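Local coordinates for NTF2 domain-containing protein (Chaetomium thermophilum, PDB 4X2H), which is uncharacterised but carries an NTF2-like fold, which here pairs with a chain of another protein and so probably works as a protein-binding module, at residues B[28-33]-B[174-179]; B[34-39]-B[157-162]; B[83-88]-B[131-136]; B[120-125]-B[152-157]. One frame throughout, in Å; residues are numbered along the deposited sequence.

Contact 1: residues B[28-33]-B[174-179]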
loop_
_atom_site.group_PDB
_atom_site.type_symbol
_atom_site.label_atom_id
_atom_site.label_comp_id
_atom_site.label_asym_id
_atom_site.label_seq_id
_atom_site.Cartn_x
_atom_site.Cartn_y
_atom_site.Cartn_z
ATOM N N GLY B 28 -13.444 -10.549 5.602
ATOM C CA GLY B 28 -13.062 -9.401 4.796
ATOM C C GLY B 28 -12.249 -9.757 3.561
ATOM O O GLY B 28 -11.857 -8.874 2.800
ATOM N N TYR B 29 -11.997 -11.049 3.362
ATOM C CA TYR B 29 -11.201 -11.529 2.227
ATOM C C TYR B 29 -12.077 -12.136 1.136
ATOM O O TYR B 29 -13.216 -12.527 1.394
ATOM C CB TYR B 29 -10.179 -12.558 2.698
ATOM C CG TYR B 29 -9.105 -11.978 3.582
ATOM C CD1 TYR B 29 -9.366 -11.673 4.912
ATOM C CD2 TYR B 29 -7.832 -11.725 3.089
ATOM C CE1 TYR B 29 -8.394 -11.144 5.725
ATOM C CE2 TYR B 29 -6.846 -11.192 3.905
ATOM C CZ TYR B 29 -7.141 -10.900 5.217
ATOM O OH TYR B 29 -6.178 -10.372 6.036
ATOM N N VAL B 30 -11.541 -12.232 -0.081
ATOM C CA VAL B 30 -12.316 -12.739 -1.211
ATOM C C VAL B 30 -12.650 -14.224 -1.081
ATOM O O VAL B 30 -13.630 -14.683 -1.662
ATOM C CB VAL B 30 -11.581 -12.530 -2.558
ATOM C CG1 VAL B 30 -11.478 -11.041 -2.892
ATOM C CG2 VAL B 30 -10.211 -13.222 -2.551
ATOM N N ASN B 31 -11.851 -14.964 -0.318
ATOM C CA ASN B 31 -11.982 -16.423 -0.257
ATOM C C ASN B 31 -13.390 -16.904 0.078
ATOM O O ASN B 31 -13.884 -17.854 -0.529
ATOM C CB ASN B 31 -11.011 -17.010 0.771
ATOM C CG ASN B 31 -9.570 -16.712 0.443
ATOM O OD1 ASN B 31 -9.221 -15.580 0.105
ATOM N ND2 ASN B 31 -8.717 -17.731 0.534
ATOM N N ASN B 32 -14.029 -16.249 1.040
ATOM C CA ASN B 32 -15.337 -16.683 1.520
ATOM C C ASN B 32 -16.472 -15.849 0.931
ATOM O O ASN B 32 -17.497 -15.631 1.578
ATOM C CB ASN B 32 -15.377 -16.631 3.048
ATOM C CG ASN B 32 -14.326 -17.523 3.685
ATOM O OD1 ASN B 32 -13.974 -18.571 3.141
ATOM N ND2 ASN B 32 -13.814 -17.107 4.837
ATOM N N ASN B 33 -16.277 -15.391 -0.302
ATOM C CA ASN B 33 -17.298 -14.634 -1.016
ATOM C C ASN B 33 -17.980 -15.515 -2.058
ATOM O O ASN B 33 -17.316 -16.229 -2.812
ATOM C CB ASN B 33 -16.686 -13.397 -1.678
ATOM C CG ASN B 33 -17.712 -12.577 -2.436
ATOM O OD1 ASN B 33 -17.823 -12.671 -3.658
ATOM N ND2 ASN B 33 -18.475 -11.775 -1.708
ATOM N N LEU B 174 -13.508 -6.164 -0.675
ATOM C CA LEU B 174 -12.863 -7.326 -0.072
ATOM C C LEU B 174 -11.371 -7.369 -0.372
ATOM O O LEU B 174 -10.914 -6.796 -1.350
ATOM C CB LEU B 174 -13.523 -8.607 -0.577
ATOM C CG LEU B 174 -15.016 -8.720 -0.277
ATOM C CD1 LEU B 174 -15.636 -9.842 -1.093
ATOM C CD2 LEU B 174 -15.249 -8.936 1.206
ATOM N N ILE B 175 -10.620 -8.067 0.471
ATOM C CA ILE B 175 -9.178 -8.172 0.305
ATOM C C ILE B 175 -8.812 -9.283 -0.668
ATOM O O ILE B 175 -9.092 -10.461 -0.421
ATOM C CB ILE B 175 -8.469 -8.452 1.635
ATOM C CG1 ILE B 175 -8.848 -7.406 2.684
ATOM C CG2 ILE B 175 -6.958 -8.480 1.436
ATOM C CD1 ILE B 175 -8.556 -7.855 4.087
ATOM N N ALA B 176 -8.168 -8.896 -1.759
ATOM C CA ALA B 176 -7.662 -9.840 -2.755
ATOM C C ALA B 176 -6.192 -10.155 -2.511
ATOM O O ALA B 176 -5.732 -11.263 -2.788
ATOM C CB ALA B 176 -7.850 -9.284 -4.146
ATOM N N SER B 177 -5.461 -9.159 -2.020
ATOM C CA SER B 177 -4.056 -9.319 -1.636
ATOM C C SER B 177 -3.797 -8.559 -0.351
ATOM O O SER B 177 -4.427 -7.532 -0.091
ATOM C CB SER B 177 -3.105 -8.815 -2.727
ATOM O OG SER B 177 -3.163 -9.612 -3.893
ATOM N N HIS B 178 -2.853 -9.061 0.436
ATOM C CA HIS B 178 -2.524 -8.479 1.721
ATOM C C HIS B 178 -1.079 -8.798 2.051
ATOM O O HIS B 178 -0.690 -9.961 2.034
ATOM C CB HIS B 178 -3.454 -9.022 2.808
ATOM C CG HIS B 178 -3.107 -8.575 4.194
ATOM N ND1 HIS B 178 -3.513 -9.264 5.314
ATOM C CD2 HIS B 178 -2.403 -7.508 4.643
ATOM C CE1 HIS B 178 -3.073 -8.644 6.396
ATOM N NE2 HIS B 178 -2.395 -7.577 6.015
ATOM N N LYS B 179 -0.289 -7.761 2.316
ATOM C CA LYS B 179 1.054 -7.935 2.854
ATOM C C LYS B 179 1.180 -7.186 4.165
ATOM O O LYS B 179 0.894 -5.990 4.244
ATOM C CB LYS B 179 2.127 -7.441 1.890
ATOM C CG LYS B 179 2.064 -8.042 0.511
ATOM C CD LYS B 179 3.146 -7.442 -0.366
ATOM C CE LYS B 179 3.172 -8.070 -1.744
ATOM N NZ LYS B 179 3.346 -9.546 -1.672
#

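Contact 2: residues B[34-39]-B[157-162]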
loop_
_atom_site.group_PDB
_atom_site.type_symbol
_atom_site.label_atom_id
_atom_site.label_comp_id
_atom_site.label_asym_id
_atom_site.label_seq_id
_atom_site.Cartn_x
_atom_site.Cartn_y
_atom_site.Cartn_z
ATOM N N ALA B 34 -19.309 -15.460 -2.085
ATOM C CA ALA B 34 -20.113 -16.326 -2.943
ATOM C C ALA B 34 -19.821 -16.112 -4.425
ATOM O O ALA B 34 -19.590 -17.063 -5.170
ATOM C CB ALA B 34 -21.593 -16.095 -2.667
ATOM N N THR B 35 -19.839 -14.856 -4.853
ATOM C CA THR B 35 -19.672 -14.531 -6.262
ATOM C C THR B 35 -18.247 -14.798 -6.749
ATOM O O THR B 35 -18.050 -15.369 -7.821
ATOM C CB THR B 35 -20.052 -13.063 -6.529
ATOM O OG1 THR B 35 -21.478 -12.936 -6.482
ATOM C CG2 THR B 35 -19.562 -12.595 -7.893
ATOM N N TYR B 36 -17.251 -14.389 -5.973
ATOM C CA TYR B 36 -15.868 -14.611 -6.379
ATOM C C TYR B 36 -15.534 -16.097 -6.370
ATOM O O TYR B 36 -14.741 -16.560 -7.186
ATOM C CB TYR B 36 -14.911 -13.832 -5.480
ATOM C CG TYR B 36 -14.812 -12.369 -5.845
ATOM C CD1 TYR B 36 -14.582 -11.973 -7.156
ATOM C CD2 TYR B 36 -14.966 -11.388 -4.887
ATOM C CE1 TYR B 36 -14.493 -10.632 -7.497
ATOM C CE2 TYR B 36 -14.882 -10.045 -5.217
ATOM C CZ TYR B 36 -14.647 -9.675 -6.520
ATOM O OH TYR B 36 -14.566 -8.338 -6.840
ATOM N N THR B 37 -16.157 -16.850 -5.468
ATOM C CA THR B 37 -15.926 -18.287 -5.400
ATOM C C THR B 37 -16.510 -18.978 -6.630
ATOM O O THR B 37 -15.870 -19.847 -7.222
ATOM C CB THR B 37 -16.529 -18.891 -4.120
ATOM O OG1 THR B 37 -15.826 -18.377 -2.979
ATOM C CG2 THR B 37 -16.418 -20.413 -4.124
ATOM N N LYS B 38 -17.721 -18.588 -7.016
ATOM C CA LYS B 38 -18.351 -19.147 -8.211
ATOM C C LYS B 38 -17.539 -18.791 -9.451
ATOM O O LYS B 38 -17.424 -19.588 -10.383
ATOM C CB LYS B 38 -19.788 -18.634 -8.354
ATOM C CG LYS B 38 -20.577 -19.261 -9.502
ATOM C CD LYS B 38 -21.055 -20.665 -9.156
ATOM C CE LYS B 38 -21.747 -21.331 -10.338
ATOM N NZ LYS B 38 -21.445 -22.790 -10.405
ATOM N N ALA B 39 -16.975 -17.588 -9.452
ATOM C CA ALA B 39 -16.202 -17.099 -10.585
ATOM C C ALA B 39 -14.802 -17.706 -10.632
ATOM O O ALA B 39 -14.094 -17.554 -11.624
ATOM C CB ALA B 39 -16.113 -15.581 -10.535
ATOM N N PRO B 157 -14.251 -4.963 -5.443
ATOM C CA PRO B 157 -15.672 -4.821 -5.107
ATOM C C PRO B 157 -16.309 -6.110 -4.594
ATOM O O PRO B 157 -16.029 -7.184 -5.127
ATOM C CB PRO B 157 -16.310 -4.413 -6.439
ATOM C CG PRO B 157 -15.215 -3.845 -7.242
ATOM C CD PRO B 157 -13.978 -4.585 -6.839
ATOM N N ASN B 158 -17.150 -5.998 -3.572
ATOM C CA ASN B 158 -17.996 -7.112 -3.153
ATOM C C ASN B 158 -19.313 -7.037 -3.906
ATOM O O ASN B 158 -20.203 -6.273 -3.532
ATOM C CB ASN B 158 -18.245 -7.089 -1.643
ATOM C CG ASN B 158 -19.012 -8.313 -1.157
ATOM O OD1 ASN B 158 -19.569 -9.076 -1.954
ATOM N ND2 ASN B 158 -19.052 -8.500 0.155
ATOM N N TRP B 159 -19.435 -7.828 -4.969
ATOM C CA TRP B 159 -20.608 -7.770 -5.835
ATOM C C TRP B 159 -21.881 -8.212 -5.116
ATOM O O TRP B 159 -22.985 -7.886 -5.550
ATOM C CB TRP B 159 -20.406 -8.642 -7.076
ATOM C CG TRP B 159 -19.195 -8.302 -7.880
ATOM C CD1 TRP B 159 -18.168 -9.141 -8.203
ATOM C CD2 TRP B 159 -18.872 -7.031 -8.463
ATOM N NE1 TRP B 159 -17.234 -8.476 -8.956
ATOM C CE2 TRP B 159 -17.642 -7.179 -9.130
ATOM C CE3 TRP B 159 -19.508 -5.787 -8.493
ATOM C CZ2 TRP B 159 -17.028 -6.128 -9.814
ATOM C CZ3 TRP B 159 -18.900 -4.745 -9.176
ATOM C CH2 TRP B 159 -17.671 -4.923 -9.823
ATOM N N ASP B 160 -21.727 -8.953 -4.024
ATOM C CA ASP B 160 -22.874 -9.486 -3.295
ATOM C C ASP B 160 -23.455 -8.479 -2.308
ATOM O O ASP B 160 -24.560 -8.681 -1.798
ATOM C CB ASP B 160 -22.481 -10.768 -2.555
ATOM C CG ASP B 160 -22.058 -11.881 -3.498
ATOM O OD1 ASP B 160 -22.719 -12.053 -4.546
ATOM O OD2 ASP B 160 -21.062 -12.576 -3.198
ATOM N N VAL B 161 -22.721 -7.398 -2.054
ATOM C CA VAL B 161 -23.125 -6.394 -1.071
ATOM C C VAL B 161 -23.349 -5.028 -1.718
ATOM O O VAL B 161 -24.304 -4.329 -1.379
ATOM C CB VAL B 161 -22.068 -6.266 0.059
ATOM C CG1 VAL B 161 -22.337 -5.049 0.942
ATOM C CG2 VAL B 161 -22.057 -7.528 0.901
ATOM N N LEU B 162 -22.473 -4.647 -2.642
ATOM C CA LEU B 162 -22.587 -3.351 -3.312
ATOM C C LEU B 162 -23.941 -3.181 -3.991
ATOM O O LEU B 162 -24.287 -3.927 -4.906
ATOM C CB LEU B 162 -21.473 -3.178 -4.346
ATOM C CG LEU B 162 -20.096 -2.820 -3.787
ATOM C CD1 LEU B 162 -19.048 -2.905 -4.878
ATOM C CD2 LEU B 162 -20.105 -1.427 -3.172
#

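Contact 3: residues B[83-88]-B[131-136]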
loop_
_atom_site.group_PDB
_atom_site.type_symbol
_atom_site.label_atom_id
_atom_site.label_comp_id
_atom_site.label_asym_id
_atom_site.label_seq_id
_atom_site.Cartn_x
_atom_site.Cartn_y
_atom_site.Cartn_z
ATOM N N LYS B 83 -3.296 -4.971 28.066
ATOM C CA LYS B 83 -3.844 -5.579 26.860
ATOM C C LYS B 83 -2.698 -6.250 26.109
ATOM O O LYS B 83 -1.681 -5.603 25.852
ATOM C CB LYS B 83 -4.522 -4.521 25.998
ATOM C CG LYS B 83 -5.240 -5.056 24.769
ATOM C CD LYS B 83 -6.069 -3.954 24.127
ATOM C CE LYS B 83 -6.604 -4.364 22.763
ATOM N NZ LYS B 83 -7.297 -5.675 22.795
ATOM N N PRO B 84 -2.844 -7.546 25.765
ATOM C CA PRO B 84 -1.745 -8.250 25.096
ATOM C C PRO B 84 -1.241 -7.570 23.823
ATOM O O PRO B 84 -0.037 -7.351 23.705
ATOM C CB PRO B 84 -2.358 -9.614 24.781
ATOM C CG PRO B 84 -3.324 -9.832 25.881
ATOM C CD PRO B 84 -3.926 -8.476 26.139
ATOM N N VAL B 85 -2.139 -7.244 22.898
ATOM C CA VAL B 85 -1.751 -6.642 21.619
ATOM C C VAL B 85 -2.734 -5.556 21.216
ATOM O O VAL B 85 -3.940 -5.754 21.295
ATOM C CB VAL B 85 -1.689 -7.690 20.482
ATOM C CG1 VAL B 85 -1.220 -7.046 19.183
ATOM C CG2 VAL B 85 -0.777 -8.849 20.858
ATOM N N ARG B 86 -2.218 -4.415 20.770
ATOM C CA ARG B 86 -3.070 -3.329 20.293
ATOM C C ARG B 86 -2.463 -2.673 19.065
ATOM O O ARG B 86 -1.305 -2.261 19.087
ATOM C CB ARG B 86 -3.289 -2.279 21.386
ATOM C CG ARG B 86 -4.362 -1.250 21.027
ATOM C CD ARG B 86 -4.493 -0.156 22.077
ATOM N NE ARG B 86 -3.588 0.978 21.857
ATOM C CZ ARG B 86 -2.656 1.394 22.715
ATOM N NH1 ARG B 86 -2.455 0.773 23.871
ATOM N NH2 ARG B 86 -1.905 2.445 22.411
ATOM N N TYR B 87 -3.256 -2.592 17.995
ATOM C CA TYR B 87 -2.861 -1.876 16.790
ATOM C C TYR B 87 -3.425 -0.464 16.783
ATOM O O TYR B 87 -4.628 -0.267 16.948
ATOM C CB TYR B 87 -3.332 -2.628 15.540
ATOM C CG TYR B 87 -2.574 -3.909 15.286
ATOM C CD1 TYR B 87 -2.895 -5.078 15.963
ATOM C CD2 TYR B 87 -1.533 -3.949 14.371
ATOM C CE1 TYR B 87 -2.196 -6.249 15.731
ATOM C CE2 TYR B 87 -0.834 -5.111 14.136
ATOM C CZ TYR B 87 -1.167 -6.257 14.819
ATOM O OH TYR B 87 -0.472 -7.420 14.591
ATOM N N ASP B 88 -2.546 0.512 16.579
ATOM C CA ASP B 88 -2.927 1.915 16.457
ATOM C C ASP B 88 -2.593 2.396 15.060
ATOM O O ASP B 88 -1.427 2.402 14.680
ATOM C CB ASP B 88 -2.189 2.784 17.482
ATOM C CG ASP B 88 -2.738 2.646 18.889
ATOM O OD1 ASP B 88 -3.625 1.797 19.116
ATOM O OD2 ASP B 88 -2.265 3.391 19.776
ATOM N N VAL B 131 2.218 -1.227 16.720
ATOM C CA VAL B 131 1.691 -2.374 17.447
ATOM C C VAL B 131 2.241 -2.316 18.859
ATOM O O VAL B 131 3.456 -2.322 19.047
ATOM C CB VAL B 131 2.099 -3.717 16.823
ATOM C CG1 VAL B 131 1.205 -4.833 17.357
ATOM C CG2 VAL B 131 2.062 -3.661 15.312
ATOM N N TYR B 132 1.356 -2.267 19.847
ATOM C CA TYR B 132 1.776 -2.237 21.244
ATOM C C TYR B 132 1.543 -3.577 21.916
ATOM O O TYR B 132 0.425 -4.086 21.930
ATOM C CB TYR B 132 1.033 -1.142 22.006
ATOM C CG TYR B 132 1.362 0.245 21.518
ATOM C CD1 TYR B 132 2.433 0.950 22.044
ATOM C CD2 TYR B 132 0.607 0.847 20.525
ATOM C CE1 TYR B 132 2.746 2.217 21.594
ATOM C CE2 TYR B 132 0.911 2.116 20.071
ATOM C CZ TYR B 132 1.981 2.795 20.610
ATOM O OH TYR B 132 2.284 4.059 20.160
ATOM N N PHE B 133 2.612 -4.140 22.467
ATOM C CA PHE B 133 2.527 -5.384 23.222
ATOM C C PHE B 133 2.601 -5.117 24.716
ATOM O O PHE B 133 3.561 -4.518 25.197
ATOM C CB PHE B 133 3.646 -6.331 22.802
ATOM C CG PHE B 133 3.553 -6.765 21.375
ATOM C CD1 PHE B 133 4.034 -5.958 20.359
ATOM C CD2 PHE B 133 2.967 -7.973 21.047
ATOM C CE1 PHE B 133 3.940 -6.362 19.029
ATOM C CE2 PHE B 133 2.874 -8.377 19.726
ATOM C CZ PHE B 133 3.359 -7.565 18.722
ATOM N N GLY B 134 1.577 -5.549 25.445
ATOM C CA GLY B 134 1.586 -5.477 26.898
ATOM C C GLY B 134 1.359 -4.090 27.472
ATOM O O GLY B 134 1.717 -3.825 28.623
ATOM N N ALA B 135 0.766 -3.204 26.681
ATOM C CA ALA B 135 0.461 -1.853 27.131
ATOM C C ALA B 135 -0.909 -1.789 27.795
ATOM O O ALA B 135 -1.788 -2.609 27.515
ATOM C CB ALA B 135 0.517 -0.881 25.963
ATOM N N SER B 136 -1.088 -0.811 28.676
ATOM C CA SER B 136 -2.411 -0.503 29.194
ATOM C C SER B 136 -3.284 -0.108 28.001
ATOM O O SER B 136 -2.771 0.441 27.026
ATOM C CB SER B 136 -2.354 0.614 30.235
ATOM O OG SER B 136 -1.478 0.268 31.295
HETATM O O HOH W 1 -0.907 -3.667 24.259
HETATM O O HOH W 2 -2.972 -1.740 24.777
HETATM O O HOH W 3 0.089 5.152 18.798
#

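Contact 4: residues B[120-125]-B[152-157]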
loop_
_atom_site.group_PDB
_atom_site.type_symbol
_atom_site.label_atom_id
_atom_site.label_comp_id
_atom_site.label_asym_id
_atom_site.label_seq_id
_atom_site.Cartn_x
_atom_site.Cartn_y
_atom_site.Cartn_z
ATOM N N ARG B 120 -16.897 0.545 -9.161
ATOM C CA ARG B 120 -16.165 -0.633 -9.611
ATOM C C ARG B 120 -14.665 -0.405 -9.487
ATOM O O ARG B 120 -13.928 -0.452 -10.474
ATOM C CB ARG B 120 -16.546 -0.978 -11.054
ATOM C CG ARG B 120 -18.008 -1.364 -11.193
ATOM C CD ARG B 120 -18.328 -1.995 -12.538
ATOM N NE ARG B 120 -18.186 -1.051 -13.649
ATOM C CZ ARG B 120 -17.190 -1.052 -14.533
ATOM N NH1 ARG B 120 -16.212 -1.947 -14.465
ATOM N NH2 ARG B 120 -17.176 -0.147 -15.501
ATOM N N MET B 121 -14.230 -0.177 -8.252
ATOM C CA MET B 121 -12.851 0.193 -7.954
ATOM C C MET B 121 -12.024 -0.968 -7.435
ATOM O O MET B 121 -12.421 -1.650 -6.487
ATOM C CB MET B 121 -12.813 1.302 -6.903
ATOM C CG MET B 121 -13.555 2.568 -7.269
ATOM S SD MET B 121 -13.428 3.792 -5.947
ATOM C CE MET B 121 -14.353 3.004 -4.633
ATOM N N MET B 122 -10.866 -1.176 -8.055
ATOM C CA MET B 122 -9.811 -1.991 -7.477
ATOM C C MET B 122 -8.815 -1.028 -6.846
ATOM O O MET B 122 -8.285 -0.150 -7.528
ATOM C CB MET B 122 -9.135 -2.859 -8.532
ATOM C CG MET B 122 -7.960 -3.658 -8.031
ATOM S SD MET B 122 -7.219 -4.586 -9.389
ATOM C CE MET B 122 -7.364 -6.250 -8.754
ATOM N N MET B 123 -8.575 -1.184 -5.550
ATOM C CA MET B 123 -7.783 -0.214 -4.802
ATOM C C MET B 123 -6.515 -0.802 -4.211
ATOM O O MET B 123 -6.498 -1.942 -3.751
ATOM C CB MET B 123 -8.622 0.392 -3.678
ATOM C CG MET B 123 -9.701 1.339 -4.176
ATOM S SD MET B 123 -10.931 1.738 -2.924
ATOM C CE MET B 123 -11.775 0.164 -2.760
ATOM N N ALA B 124 -5.461 0.006 -4.238
ATOM C CA ALA B 124 -4.223 -0.270 -3.511
ATOM C C ALA B 124 -4.210 0.575 -2.248
ATOM O O ALA B 124 -4.134 1.800 -2.319
ATOM C CB ALA B 124 -3.013 0.034 -4.374
ATOM N N LEU B 125 -4.301 -0.087 -1.099
ATOM C CA LEU B 125 -4.373 0.583 0.194
ATOM C C LEU B 125 -3.108 0.327 0.993
ATOM O O LEU B 125 -2.676 -0.814 1.104
ATOM C CB LEU B 125 -5.596 0.088 0.974
ATOM C CG LEU B 125 -5.722 0.507 2.441
ATOM C CD1 LEU B 125 -5.969 2.001 2.556
ATOM C CD2 LEU B 125 -6.830 -0.284 3.120
ATOM N N VAL B 152 -0.260 -3.439 3.467
ATOM C CA VAL B 152 -0.777 -3.058 2.163
ATOM C C VAL B 152 -1.828 -4.068 1.724
ATOM O O VAL B 152 -1.702 -5.266 1.974
ATOM C CB VAL B 152 0.334 -2.929 1.085
ATOM C CG1 VAL B 152 1.268 -1.760 1.419
ATOM C CG2 VAL B 152 1.093 -4.236 0.907
ATOM N N PHE B 153 -2.884 -3.556 1.102
ATOM C CA PHE B 153 -4.002 -4.368 0.643
ATOM C C PHE B 153 -4.343 -4.030 -0.786
ATOM O O PHE B 153 -4.257 -2.869 -1.190
ATOM C CB PHE B 153 -5.265 -4.135 1.477
ATOM C CG PHE B 153 -5.100 -4.373 2.945
ATOM C CD1 PHE B 153 -4.733 -3.339 3.786
ATOM C CD2 PHE B 153 -5.367 -5.617 3.494
ATOM C CE1 PHE B 153 -4.618 -3.541 5.136
ATOM C CE2 PHE B 153 -5.246 -5.827 4.846
ATOM C CZ PHE B 153 -4.872 -4.791 5.673
ATOM N N ILE B 154 -4.753 -5.039 -1.544
ATOM C CA ILE B 154 -5.498 -4.790 -2.764
ATOM C C ILE B 154 -6.957 -5.136 -2.489
ATOM O O ILE B 154 -7.287 -6.267 -2.123
ATOM C CB ILE B 154 -4.956 -5.584 -3.958
ATOM C CG1 ILE B 154 -3.546 -5.099 -4.291
ATOM C CG2 ILE B 154 -5.861 -5.392 -5.172
ATOM C CD1 ILE B 154 -2.822 -5.948 -5.311
ATOM N N LEU B 155 -7.822 -4.142 -2.641
ATOM C CA LEU B 155 -9.245 -4.320 -2.400
ATOM C C LEU B 155 -10.019 -4.383 -3.704
ATOM O O LEU B 155 -9.718 -3.639 -4.635
ATOM C CB LEU B 155 -9.784 -3.188 -1.541
ATOM C CG LEU B 155 -9.149 -3.014 -0.164
ATOM C CD1 LEU B 155 -9.676 -1.746 0.463
ATOM C CD2 LEU B 155 -9.429 -4.217 0.732
ATOM N N VAL B 156 -11.016 -5.265 -3.759
ATOM C CA VAL B 156 -11.886 -5.392 -4.931
ATOM C C VAL B 156 -13.355 -5.305 -4.502
ATOM O O VAL B 156 -13.682 -5.516 -3.330
ATOM C CB VAL B 156 -11.634 -6.717 -5.693
ATOM C CG1 VAL B 156 -10.237 -6.732 -6.305
ATOM C CG2 VAL B 156 -11.829 -7.918 -4.782
ATOM N N PRO B 157 -14.251 -4.963 -5.443
ATOM C CA PRO B 157 -15.672 -4.821 -5.107
ATOM C C PRO B 157 -16.309 -6.110 -4.594
ATOM O O PRO B 157 -16.029 -7.184 -5.127
ATOM C CB PRO B 157 -16.310 -4.413 -6.439
ATOM C CG PRO B 157 -15.215 -3.845 -7.242
ATOM C CD PRO B 157 -13.978 -4.585 -6.839
#

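Contact 1: residues B[28-33]-B[174-179]
A buried contact lays the loop between helix 3-20 and helix 34-39 across strand 173-182, with Y29 facing I175 in a single backbone bridge. I175 is gripped through both its backbone N and its backbone O: the N donates to G28 O at 2.8 Å, in the carbonyl plane, and the O takes V30 N at 3.0 Å, the donor standing 36° above the carbonyl plane. Its side chain then turns to the Y29 ring, where CD1 sits over the middle of one face, 3.6 Å from the ring centroid, a CH-pi contact. At the ring's edge, near its plane, Y29 OH shares a hydrogen bond of 3.0 Å with H178 ND1. H178 reaches it with CG anti to the backbone N (chi1 175°). Between I175 and H178 the strand makes a classic beta bulge, A176 and S177 both facing I154 on the neighbouring strand of the NTF2-like sheet. The imidazole is fixed from several directions: NE2 bonds to D151, the ring stacks on F153, and it meets W59 edge-to-face. V30 CG1 packs on L174 CB at 3.9 Å. Farther along, L174 CD1 comes within 3.5 Å of N33 ND2, the two side chains crossing at about a right angle; N33 is the N-cap residue of helix 34-39, its OD1 accepting from Y36 N.

Contact 2: residues B[34-39]-B[157-162]
T35 and D160 meet in a two-point grip at the start of helix 34-39. D160 OD2 takes T35 N at 3.1 Å on its syn lone pair, while T35 OG1 gives its proton to D160 OD1 in a bond modelled at 2.5 Å, a length so short that its exact value is doubtful. The carboxylate sits at the N-terminal end of a helix, where the helix dipole would probably favour its negative charge; N33 caps the same turn through Y36 N. The threonine can offer both donors to one carboxylate because OG1 stands beside its own backbone N (chi1 -74°); its CG2, on another branch, rests at the edge of the W159 indole, 3.7 Å from CD1. One residue on, Y36 OH donates to P157 O, in the carbonyl plane, and the phenol passes obliquely by the indole, ring planes at 52°. The loop after strand 145-157 is thereby tied to the first turn of helix 34-39. Behind D160 an Asx turn shapes this loop, N158 OD1 accepting D160 N at 3.0 Å, and N158 O takes both V161 N and L162 N. W159 is held from outside by NE1 bonding to F103 O, with P157 CB over one face of the indole, and H41 meets the Y36 ring edge-to-face.

Contact 3: residues B[83-88]-B[131-136]
The guanidinium of R86 lies flat on the Y132 ring, centres 4.6 Å apart and planes 19° from parallel, and D88 holds it at the edge. This is the antiparallel pairing of strand 83-96, outermost in this chain's sheet, with strand 122-135; R86 and Y132 are a hydrogen-bonded pair, and Y132 N reaches R86 O at 2.8 Å. D88 takes the guanidinium side-on, R86 NE to OD1 at 2.9 Å and NH2 to OD2 at 2.8 Å. A bend at chi3 (88°) after an extended start brings the group over the ring. The salt bridge and stack together fix its rotation, and NH1 also bonds to S139 O. On the other face of the sheet V131 CG1 sits over the Y87 ring, 3.9 Å from its centroid, while V85 packs beside V131 and F133; apolar side chains of another protein's chain pack on V85 and F133. Y87 OH bonds to Y180. At the corner in both segments, G134 N donates to P84 O from above the carbonyl plane. A water links the aromatic and the acid at the opposite end, 2.8 Å from Y132 OH and 3.1 Å from D88 OD2.

Contact 4: residues B[120-125]-B[152-157]
L125 and M123 pair with F153 and L155 across a beta hairpin of strands 122-135 and 145-157; the axes of segments 122-125 and 152-157 approach to 4.6 Å. Both are antiparallel hydrogen-bonded pairs, with A124 and I154 forming the non-hydrogen-bonded pair between them; the bond L125 N to F153 O, 2.8 Å, is almost straight at 177°. L125 puts CG anti to the backbone N (chi1 171°), which brings CD2 alongside the neighbouring strand, 3.8 Å from F153 CD1 and 4.2 Å from L155 CD1. M123 takes the other course: its CG lies beside the backbone N, the chain runs out, then folds at chi3, and the terminal CE rests 4.1 Å from L155 CB. These four side chains lie on one face of the sheet, where L125 and F153 meet helix 3-20, the F153 ring edge-to-face with F11 and Y15. A124 and I154 face the chain of another protein, and A124 O accepts a hydrogen bond from it. M122 spans two partners, CG resting 3.9 Å from I154 CG2 before a turn at chi3 of -122° carries CE to V156 CG1, 3.8 Å away. Ahead of the strand, the R120 side chain leads away to a salt bridge with D100. M121 O, buried with no polar partner, lies against the proline ring, 3.3 Å from P157 CD.

Overall arrangement
Contacts 1, 3 and 4 bear on the same sheet and are buried; contact 2 is partly buried, its centre about 16 Å from that of the chain, and buried contact 3 lies farther still, about 19 Å. Contacts 3 and 4 share strand 122-135, one mixing a salt bridge and waters with its packing, the other setting apolar side chains across four backbone hydrogen bonds. Contact 1 combines a backbone bridge with a tyrosine-histidine hydrogen bond and aliphatic packing, and meets contact 4 along neighbouring strands. Contact 2 continues contact 1 through the capped helix, shares P157 with contact 4, and relies on hydroxyl and carboxylate bonds. Another protein's chain reaches contacts 1, 3 and 4 but not contact 2.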